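Local coordinates for G protein alpha subunit (Entamoeba histolytica, PDB 4FID) that probably acts as the GTP-hydrolysing alpha subunit of a heterotrimeric G protein, binding guanine nucleotides and relaying signals from membrane receptors, at residues T192-Y197 / N236-F241. Numbering follows the deposited sequence.
Sequences TSLAEY and NKMDLF. With GDP (guanosine-5'-diphosphate), chain C.
The rings of Tyr197 and Phe241 meet with their planes at 89°. Tyr197 CD2 lies in the plane of the Phe241 ring, at its edge, 3.5 Å from Phe241 CE1, and Leu194 O lies in plane at the edge of the Tyr197 ring. Phe241 CG is anti to its backbone N (chi1 177°), which carries the ring off the first turn of helix 238-247 toward Leu194, whose CB is 3.7 Å from Phe241 CG; Ile270 of helix 263-275 also packs against both residues. The third flat group is the guanine of GDP. Lys237 spreads its extended aliphatic chain over one face of the purine, with CG 3.7 Å from GDP C5, while the carboxylate of Asp239 reaches the edge bearing N1 and N2, accepting from GDP N1 at OD1 and from GDP N2 at OD2, both at 3.2 Å.

Backbone pairing brings these groups together. Asn236 N donates to Thr192 O, and Leu194 N to Asn236 O at 2.9 Å; these two bonds flank Ser193 and make its parallel bridge with Asn236, the last between strands 187-193 and 230-236. Segment 236-241 opens with the NKxD motif of G proteins, read as Asn236, Lys237, Met238 and Asp239. Asn236 ND2 bonds GDP N7 (2.9 Å) and Ser16 O, whereas OD1 accepts from Ala309 N and is bonded to Thr307 OG1, so partners on both amide atoms fix its rotation. Beyond the purine, Lys237 NZ forms a salt bridge with Asp117 and donates to Glu15 O; a water accepts from it at 3.0 Å and also bonds Ser193 OG.

The contact thus pairs an apolar side, Leu194 and Tyr197 against Phe241, with a polar side turned to the nucleotide: Asp239 accepts where adenine has no donors, which probably accounts for the preference for guanine.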
ATOM      1  N   THR A 192       4.680  -1.175   6.557  1.00 23.71           N
ATOM      2  CA  THR A 192       5.512  -0.110   6.026  1.00 25.75           C
ATOM      3  C   THR A 192       5.881  -0.376   4.558  1.00 27.35           C
ATOM      4  O   THR A 192       5.994  -1.519   4.108  1.00 26.05           O
ATOM      5  CB  THR A 192       6.776   0.133   6.901  1.00 26.60           C
ATOM      6  OG1 THR A 192       7.424   1.357   6.505  1.00 34.18           O
ATOM      7  CG2 THR A 192       7.763  -1.042   6.779  1.00 19.60           C
ATOM      8  N   SER A 193       6.035   0.702   3.810  1.00 25.34           N
ATOM      9  CA  SER A 193       6.347   0.625   2.407  1.00 28.53           C
ATOM     10  C   SER A 193       7.850   0.572   2.259  1.00 30.24           C
ATOM     11  O   SER A 193       8.558   1.442   2.756  1.00 25.54           O
ATOM     12  CB  SER A 193       5.809   1.871   1.706  1.00 30.73           C
ATOM     13  OG  SER A 193       6.010   1.799   0.307  1.00 35.25           O
ATOM     14  N   LEU A 194       8.345  -0.444   1.563  1.00 35.59           N
ATOM     15  CA  LEU A 194       9.774  -0.528   1.314  1.00 33.69           C
ATOM     16  C   LEU A 194      10.182   0.513   0.288  1.00 32.28           C
ATOM     17  O   LEU A 194      11.314   0.996   0.299  1.00 33.78           O
ATOM     18  CB  LEU A 194      10.164  -1.925   0.833  1.00 32.56           C
ATOM     19  CG  LEU A 194      10.341  -2.981   1.929  1.00 30.97           C
ATOM     20  CD1 LEU A 194      10.460  -4.366   1.320  1.00 27.79           C
ATOM     21  CD2 LEU A 194      11.570  -2.636   2.740  1.00 33.27           C
ATOM     22  N   ALA A 195       9.264   0.869  -0.602  1.00 28.69           N
ATOM     23  CA  ALA A 195       9.655   1.724  -1.714  1.00 36.80           C
ATOM     24  C   ALA A 195       9.799   3.209  -1.336  1.00 39.49           C
ATOM     25  O   ALA A 195      10.107   4.036  -2.189  1.00 42.63           O
ATOM     26  CB  ALA A 195       8.715   1.537  -2.898  1.00 35.94           C
ATOM     27  N   GLU A 196       9.601   3.533  -0.059  1.00 36.57           N
ATOM     28  CA  GLU A 196       9.669   4.913   0.404  1.00 34.81           C
ATOM     29  C   GLU A 196      11.047   5.286   0.941  1.00 38.19           C
ATOM     30  O   GLU A 196      11.220   6.382   1.476  1.00 47.94           O
ATOM     31  CB  GLU A 196       8.606   5.186   1.483  1.00 45.14           C
ATOM     32  CG  GLU A 196       8.943   4.558   2.850  1.00 61.69           C
ATOM     33  CD  GLU A 196       7.926   4.869   3.972  1.00 71.98           C
ATOM     34  OE1 GLU A 196       6.777   5.295   3.689  1.00 76.22           O
ATOM     35  OE2 GLU A 196       8.290   4.663   5.151  1.00 70.24           O
ATOM     36  N   TYR A 197      12.024   4.393   0.807  1.00 34.32           N
ATOM     37  CA  TYR A 197      13.362   4.659   1.356  1.00 38.76           C
ATOM     38  C   TYR A 197      14.015   5.956   0.847  1.00 41.23           C
ATOM     39  O   TYR A 197      14.901   6.488   1.493  1.00 44.79           O
ATOM     40  CB  TYR A 197      14.311   3.479   1.120  1.00 36.44           C
ATOM     41  CG  TYR A 197      14.604   3.232  -0.334  1.00 37.07           C
ATOM     42  CD1 TYR A 197      15.646   3.888  -0.976  1.00 36.28           C
ATOM     43  CD2 TYR A 197      13.824   2.349  -1.075  1.00 37.61           C
ATOM     44  CE1 TYR A 197      15.911   3.669  -2.316  1.00 33.97           C
ATOM     45  CE2 TYR A 197      14.081   2.119  -2.412  1.00 36.72           C
ATOM     46  CZ  TYR A 197      15.127   2.780  -3.020  1.00 37.35           C
ATOM     47  OH  TYR A 197      15.376   2.541  -4.340  1.00 37.92           O
ATOM     48  N   ASN A 236       5.992  -3.935   3.106  1.00 22.17           N
ATOM     49  CA  ASN A 236       5.088  -4.009   1.973  1.00 26.11           C
ATOM     50  C   ASN A 236       5.651  -3.367   0.717  1.00 28.61           C
ATOM     51  O   ASN A 236       6.606  -2.562   0.773  1.00 30.72           O
ATOM     52  CB  ASN A 236       3.760  -3.359   2.339  1.00 30.16           C
ATOM     53  CG  ASN A 236       2.665  -3.709   1.376  1.00 32.39           C
ATOM     54  OD1 ASN A 236       2.549  -4.860   0.944  1.00 29.52           O
ATOM     55  ND2 ASN A 236       1.830  -2.719   1.042  1.00 33.21           N
ATOM     56  N   LYS A 237       5.058  -3.741  -0.413  1.00 21.27           N
ATOM     57  CA  LYS A 237       5.464  -3.229  -1.723  1.00 20.46           C
ATOM     58  C   LYS A 237       6.821  -3.757  -2.136  1.00 25.08           C
ATOM     59  O   LYS A 237       7.613  -3.037  -2.734  1.00 29.63           O
ATOM     60  CB  LYS A 237       5.442  -1.698  -1.755  1.00 15.78           C
ATOM     61  CG  LYS A 237       4.067  -1.112  -1.337  1.00 23.02           C
ATOM     62  CD  LYS A 237       3.993   0.386  -1.618  1.00 30.06           C
ATOM     63  CE  LYS A 237       2.593   0.934  -1.403  1.00 33.92           C
ATOM     64  NZ  LYS A 237       2.541   2.402  -1.619  1.00 37.13           N
HETATM   65  N   MSE A 238       7.065  -5.030  -1.824  1.00 30.17           N
HETATM   66  CA  MSE A 238       8.321  -5.673  -2.185  0.60 32.59           C
HETATM   67  C   MSE A 238       8.521  -5.662  -3.712  1.00 33.53           C
HETATM   68  O   MSE A 238       9.650  -5.492  -4.205  1.00 35.32           O
HETATM   69  CB  MSE A 238       8.400  -7.096  -1.601  0.60 30.33           C
HETATM   70  CG  MSE A 238       9.661  -7.877  -1.994  0.60 33.09           C
HETATM   71 SE   MSE A 238      11.342  -7.394  -1.088  0.60 55.60          SE
HETATM   72  CE  MSE A 238      12.475  -8.849  -1.749  0.60 25.92           C
ATOM     73  N   ASP A 239       7.438  -5.801  -4.457  1.00 32.99           N
ATOM     74  CA  ASP A 239       7.500  -5.707  -5.923  1.00 40.88           C
ATOM     75  C   ASP A 239       8.046  -4.353  -6.396  1.00 40.95           C
ATOM     76  O   ASP A 239       9.005  -4.300  -7.191  1.00 41.63           O
ATOM     77  CB  ASP A 239       6.126  -6.015  -6.578  1.00 35.91           C
ATOM     78  CG  ASP A 239       4.948  -5.213  -5.950  1.00 54.23           C
ATOM     79  OD1 ASP A 239       4.957  -4.930  -4.722  1.00 43.46           O
ATOM     80  OD2 ASP A 239       3.993  -4.887  -6.702  1.00 57.75           O
ATOM     81  N   LEU A 240       7.445  -3.272  -5.881  1.00 33.19           N
ATOM     82  CA  LEU A 240       7.827  -1.908  -6.233  1.00 28.38           C
ATOM     83  C   LEU A 240       9.252  -1.643  -5.820  1.00 33.97           C
ATOM     84  O   LEU A 240      10.002  -0.971  -6.527  1.00 41.62           O
ATOM     85  CB  LEU A 240       6.897  -0.894  -5.572  1.00 27.60           C
ATOM     86  CG  LEU A 240       5.462  -0.940  -6.114  1.00 38.53           C
ATOM     87  CD1 LEU A 240       4.564   0.126  -5.466  1.00 34.56           C
ATOM     88  CD2 LEU A 240       5.479  -0.800  -7.647  1.00 33.78           C
ATOM     89  N   PHE A 241       9.628  -2.189  -4.672  1.00 29.87           N
ATOM     90  CA  PHE A 241      10.968  -2.001  -4.150  1.00 35.50           C
ATOM     91  C   PHE A 241      12.060  -2.656  -5.030  1.00 34.45           C
ATOM     92  O   PHE A 241      13.071  -2.032  -5.314  1.00 32.66           O
ATOM     93  CB  PHE A 241      11.009  -2.503  -2.707  1.00 37.44           C
ATOM     94  CG  PHE A 241      12.359  -2.421  -2.066  1.00 27.93           C
ATOM     95  CD1 PHE A 241      12.908  -1.192  -1.737  1.00 23.13           C
ATOM     96  CD2 PHE A 241      13.069  -3.588  -1.767  1.00 26.46           C
ATOM     97  CE1 PHE A 241      14.173  -1.117  -1.121  1.00 28.13           C
ATOM     98  CE2 PHE A 241      14.328  -3.531  -1.164  1.00 30.84           C
ATOM     99  CZ  PHE A 241      14.882  -2.289  -0.840  1.00 29.26           C
TER
HETATM  100  PB  GDP C 401      -3.086   3.479   3.646  1.00 69.21           P
HETATM  101  O1B GDP C 401      -4.574   3.713   3.565  1.00 71.41           O
HETATM  102  O2B GDP C 401      -2.404   4.768   4.041  1.00 70.95           O
HETATM  103  O3B GDP C 401      -2.851   2.428   4.703  1.00 69.23           O
HETATM  104  O3A GDP C 401      -2.456   2.988   2.227  1.00 69.85           O
HETATM  105  PA  GDP C 401      -3.329   2.438   0.966  1.00 98.76           P
HETATM  106  O1A GDP C 401      -3.801   1.017   1.193  1.00 84.66           O
HETATM  107  O2A GDP C 401      -4.511   3.345   0.671  1.00103.93           O
HETATM  108  O5' GDP C 401      -2.295   2.514  -0.277  1.00 81.22           O
HETATM  109  C5' GDP C 401      -2.618   3.293  -1.434  1.00 81.05           C
HETATM  110  C4' GDP C 401      -2.042   2.700  -2.729  1.00 79.49           C
HETATM  111  O4' GDP C 401      -0.946   1.807  -2.488  1.00 74.85           O
HETATM  112  C3' GDP C 401      -3.086   1.928  -3.537  1.00 74.05           C
HETATM  113  O3' GDP C 401      -3.170   2.475  -4.869  1.00 69.13           O
HETATM  114  C2' GDP C 401      -2.588   0.489  -3.548  1.00 66.45           C
HETATM  115  O2' GDP C 401      -2.935  -0.183  -4.772  1.00 55.38           O
HETATM  116  C1' GDP C 401      -1.081   0.655  -3.328  1.00 67.15           C
HETATM  117  N9  GDP C 401      -0.435  -0.555  -2.740  1.00 59.96           N
HETATM  118  C8  GDP C 401      -0.559  -1.046  -1.487  1.00 48.31           C
HETATM  119  N7  GDP C 401       0.191  -2.169  -1.321  1.00 41.40           N
HETATM  120  C5  GDP C 401       0.820  -2.413  -2.486  1.00 49.83           C
HETATM  121  C6  GDP C 401       1.758  -3.435  -3.019  1.00 54.30           C
HETATM  122  O6  GDP C 401       2.163  -4.373  -2.308  1.00 52.59           O
HETATM  123  N1  GDP C 401       2.159  -3.334  -4.291  1.00 61.17           N
HETATM  124  C2  GDP C 401       1.752  -2.327  -5.090  1.00 63.65           C
HETATM  125  N2  GDP C 401       2.212  -2.282  -6.360  1.00 66.45           N
HETATM  126  N3  GDP C 401       0.898  -1.354  -4.677  1.00 60.44           N
HETATM  127  C4  GDP C 401       0.408  -1.346  -3.413  1.00 58.43           C
HETATM  128  O   HOH W   1       5.003   3.957  -0.946  1.00 34.45           O